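Local coordinates for benzoylformate decarboxylase (Mycobacterium smegmatis, PDB 4Q9D), which belongs to the thiamine pyrophosphate-dependent enzymes, with two TPP-binding domains flanking a central one, and carries a bound magnesium ion, at residues B[349-360]-B[502-510]. Residues are numbered along the deposited sequence; the frame is centred on the assembly and turned at random.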
loop_
_atom_site.group_PDB
_atom_site.type_symbol
_atom_site.label_atom_id
_atom_site.label_comp_id
_atom_site.label_asym_id
_atom_site.label_seq_id
_atom_site.Cartn_x
_atom_site.Cartn_y
_atom_site.Cartn_z
ATOM N N ILE B 349 -16.844 8.302 51.311
ATOM C CA ILE B 349 -16.169 9.394 52.019
ATOM C C ILE B 349 -16.676 9.404 53.459
ATOM O O ILE B 349 -17.878 9.250 53.676
ATOM C CB ILE B 349 -16.565 10.739 51.406
ATOM C CG1 ILE B 349 -16.010 10.873 49.992
ATOM C CG2 ILE B 349 -16.171 11.920 52.315
ATOM C CD1 ILE B 349 -16.373 12.216 49.365
ATOM N N PRO B 350 -15.778 9.573 54.443
ATOM C CA PRO B 350 -14.327 9.695 54.260
ATOM C C PRO B 350 -13.637 8.347 54.179
ATOM O O PRO B 350 -14.205 7.307 54.495
ATOM C CB PRO B 350 -13.877 10.414 55.533
ATOM C CG PRO B 350 -14.841 9.863 56.589
ATOM C CD PRO B 350 -16.173 9.777 55.860
ATOM N N SER B 351 -12.388 8.369 53.742
ATOM C CA SER B 351 -11.658 7.135 53.539
ATOM C C SER B 351 -10.161 7.444 53.573
ATOM O O SER B 351 -9.738 8.551 53.212
ATOM C CB SER B 351 -12.090 6.508 52.206
ATOM O OG SER B 351 -11.502 5.244 52.024
ATOM N N THR B 352 -9.355 6.500 54.048
ATOM C CA THR B 352 -7.919 6.690 53.967
ATOM C C THR B 352 -7.364 5.898 52.780
ATOM O O THR B 352 -7.979 4.939 52.315
ATOM C CB THR B 352 -7.160 6.254 55.243
ATOM O OG1 THR B 352 -7.450 4.884 55.504
ATOM C CG2 THR B 352 -7.532 7.111 56.442
ATOM N N ALA B 353 -6.194 6.307 52.294
ATOM C CA ALA B 353 -5.563 5.612 51.177
ATOM C C ALA B 353 -5.053 4.279 51.673
ATOM O O ALA B 353 -4.564 4.190 52.790
ATOM C CB ALA B 353 -4.428 6.442 50.619
ATOM N N PRO B 354 -5.158 3.234 50.841
ATOM C CA PRO B 354 -5.710 3.281 49.487
ATOM C C PRO B 354 -7.222 3.230 49.525
ATOM O O PRO B 354 -7.804 2.489 50.308
ATOM C CB PRO B 354 -5.144 2.015 48.835
ATOM C CG PRO B 354 -5.025 1.072 49.957
ATOM C CD PRO B 354 -4.599 1.910 51.151
ATOM N N MET B 355 -7.851 4.032 48.677
ATOM C CA MET B 355 -9.302 4.162 48.678
ATOM C C MET B 355 -9.935 3.559 47.425
ATOM O O MET B 355 -9.237 3.185 46.470
ATOM C CB MET B 355 -9.669 5.634 48.810
ATOM C CG MET B 355 -9.145 6.468 47.688
ATOM S SD MET B 355 -9.315 8.226 48.026
ATOM C CE MET B 355 -7.885 8.512 49.068
ATOM N N THR B 356 -11.257 3.423 47.453
ATOM C CA THR B 356 -11.995 2.957 46.296
ATOM C C THR B 356 -11.978 4.045 45.208
ATOM O O THR B 356 -11.887 5.239 45.504
ATOM C CB THR B 356 -13.460 2.661 46.668
ATOM O OG1 THR B 356 -14.070 3.858 47.151
ATOM C CG2 THR B 356 -13.544 1.587 47.745
ATOM N N SER B 357 -12.086 3.647 43.951
ATOM C CA SER B 357 -12.274 4.655 42.902
ATOM C C SER B 357 -13.586 5.432 43.116
ATOM O O SER B 357 -13.716 6.604 42.736
ATOM C CB SER B 357 -12.225 4.016 41.504
ATOM O OG SER B 357 -12.973 2.813 41.450
ATOM N N ASN B 358 -14.560 4.778 43.735
ATOM C CA ASN B 358 -15.811 5.449 44.082
ATOM C C ASN B 358 -15.570 6.656 45.013
ATOM O O ASN B 358 -16.140 7.736 44.809
ATOM C CB ASN B 358 -16.789 4.432 44.686
ATOM C CG ASN B 358 -18.139 5.042 45.005
ATOM O OD1 ASN B 358 -18.828 5.535 44.112
ATOM N ND2 ASN B 358 -18.522 5.023 46.285
ATOM N N ALA B 359 -14.704 6.485 46.018
ATOM C CA ALA B 359 -14.319 7.600 46.887
ATOM C C ALA B 359 -13.669 8.720 46.088
ATOM O O ALA B 359 -13.988 9.885 46.277
ATOM C CB ALA B 359 -13.351 7.126 47.966
ATOM N N VAL B 360 -12.734 8.361 45.206
ATOM C CA VAL B 360 -11.973 9.350 44.439
ATOM C C VAL B 360 -12.879 10.224 43.593
ATOM O O VAL B 360 -12.737 11.440 43.582
ATOM C CB VAL B 360 -10.937 8.677 43.460
ATOM C CG1 VAL B 360 -10.272 9.735 42.571
ATOM C CG2 VAL B 360 -9.915 7.881 44.220
ATOM N N THR B 502 1.221 13.102 46.829
ATOM C CA THR B 502 0.696 11.754 46.948
ATOM C C THR B 502 -0.346 11.835 48.068
ATOM O O THR B 502 -0.011 12.154 49.203
ATOM C CB THR B 502 1.821 10.765 47.299
ATOM O OG1 THR B 502 2.782 10.748 46.230
ATOM C CG2 THR B 502 1.267 9.337 47.564
ATOM N N VAL B 503 -1.609 11.587 47.746
ATOM C CA VAL B 503 -2.660 11.806 48.721
ATOM C C VAL B 503 -2.829 10.585 49.648
ATOM O O VAL B 503 -2.678 9.427 49.217
ATOM C CB VAL B 503 -3.976 12.245 48.047
ATOM C CG1 VAL B 503 -3.693 13.350 47.013
ATOM C CG2 VAL B 503 -4.648 11.099 47.397
ATOM N N GLU B 504 -3.132 10.856 50.916
ATOM C CA GLU B 504 -3.259 9.807 51.941
ATOM C C GLU B 504 -4.702 9.502 52.371
ATOM O O GLU B 504 -4.973 8.508 53.061
ATOM C CB GLU B 504 -2.429 10.194 53.166
ATOM C CG GLU B 504 -0.943 10.381 52.839
ATOM C CD GLU B 504 -0.158 11.182 53.887
ATOM O OE1 GLU B 504 -0.557 11.225 55.075
ATOM O OE2 GLU B 504 0.877 11.775 53.509
ATOM N N SER B 505 -5.634 10.338 51.943
ATOM C CA SER B 505 -7.004 10.232 52.422
ATOM C C SER B 505 -7.902 11.058 51.538
ATOM O O SER B 505 -7.423 11.889 50.744
ATOM C CB SER B 505 -7.090 10.810 53.838
ATOM O OG SER B 505 -6.817 12.212 53.795
ATOM N N THR B 506 -9.207 10.880 51.709
ATOM C CA THR B 506 -10.160 11.731 51.014
ATOM C C THR B 506 -10.041 13.183 51.459
ATOM O O THR B 506 -10.227 14.097 50.641
ATOM C CB THR B 506 -11.602 11.219 51.170
ATOM O OG1 THR B 506 -11.898 11.027 52.562
ATOM C CG2 THR B 506 -11.768 9.898 50.430
ATOM N N ASP B 507 -9.721 13.423 52.733
ATOM C CA ASP B 507 -9.527 14.818 53.164
ATOM C C ASP B 507 -8.364 15.471 52.431
ATOM O O ASP B 507 -8.454 16.624 52.012
ATOM C CB ASP B 507 -9.220 14.940 54.657
ATOM C CG ASP B 507 -10.429 14.624 55.544
ATOM O OD1 ASP B 507 -11.572 14.993 55.188
ATOM O OD2 ASP B 507 -10.215 14.005 56.606
ATOM N N MET B 508 -7.248 14.760 52.371
ATOM C CA MET B 508 -6.047 15.296 51.718
ATOM C C MET B 508 -6.308 15.493 50.224
ATOM O O MET B 508 -5.951 16.526 49.656
ATOM C CB MET B 508 -4.861 14.375 51.948
ATOM C CG MET B 508 -3.558 15.029 51.551
ATOM S SD MET B 508 -2.140 14.018 51.932
ATOM C CE MET B 508 -0.935 14.789 50.817
ATOM N N LEU B 509 -6.981 14.524 49.606
ATOM C CA LEU B 509 -7.372 14.641 48.197
ATOM C C LEU B 509 -8.154 15.925 47.956
ATOM O O LEU B 509 -7.889 16.704 47.017
ATOM C CB LEU B 509 -8.187 13.407 47.754
ATOM C CG LEU B 509 -8.716 13.456 46.308
ATOM C CD1 LEU B 509 -7.562 13.672 45.297
ATOM C CD2 LEU B 509 -9.449 12.164 46.013
ATOM N N GLU B 510 -9.107 16.183 48.832
ATOM C CA GLU B 510 -9.962 17.344 48.649
ATOM C C GLU B 510 -9.149 18.604 48.785
ATOM O O GLU B 510 -9.308 19.560 48.001
ATOM C CB GLU B 510 -11.087 17.334 49.685
ATOM C CG GLU B 510 -12.001 18.536 49.641
ATOM C CD GLU B 510 -12.856 18.651 50.917
ATOM O OE1 GLU B 510 -12.803 17.739 51.780
ATOM O OE2 GLU B 510 -13.575 19.657 51.058
HETATM O O HOH W 1 -10.232 11.393 55.150
#
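Backbone hydrogen bonding between the extended segment at Ser351, Thr352 and Ala353 and Glu504, the N-cap Ser505 and the first helical residue Thr506 ties the loop ahead of helix 357-367 to the N-terminal end of helix 506-518, at the edge of the parallel sheet of the C-terminal TPP-binding domain. Thr352 and Ser505 form a single beta bridge, with Thr506 N giving to Ser351 O (2.8 Å) and Ala353 N to Glu504 O (2.6 Å), the latter from above the carbonyl plane. Thr506 adds a side-chain grip: its OG1, set between its own N and carbonyl carbon (chi1 53°), accepts from Ser351 N at 2.9 Å, while CG2 turns inward to CB of Ala359 and, at 3.8 Å, to Met355 SD. Bent at chi3 (81°), the Met355 chain lays CE against the backbone at the N-cap, 3.5 Å from Ser505 C. Deeper, Leu509 CD2 meets Val360 CG1 at 4.3 Å, and Val527 of strand 523-528 touches Met355, Val360, Val503 and Leu509. Each helix is capped separately: Thr356 OG1 accepts from Ala359 N, Ser505 OG from Met508 N. Thr506 thus bonds through both backbone N and hydroxyl to Ser351, which probably holds the first turn of helix 506-518 against the loop at Ser351 while its methyl joins the apolar layer.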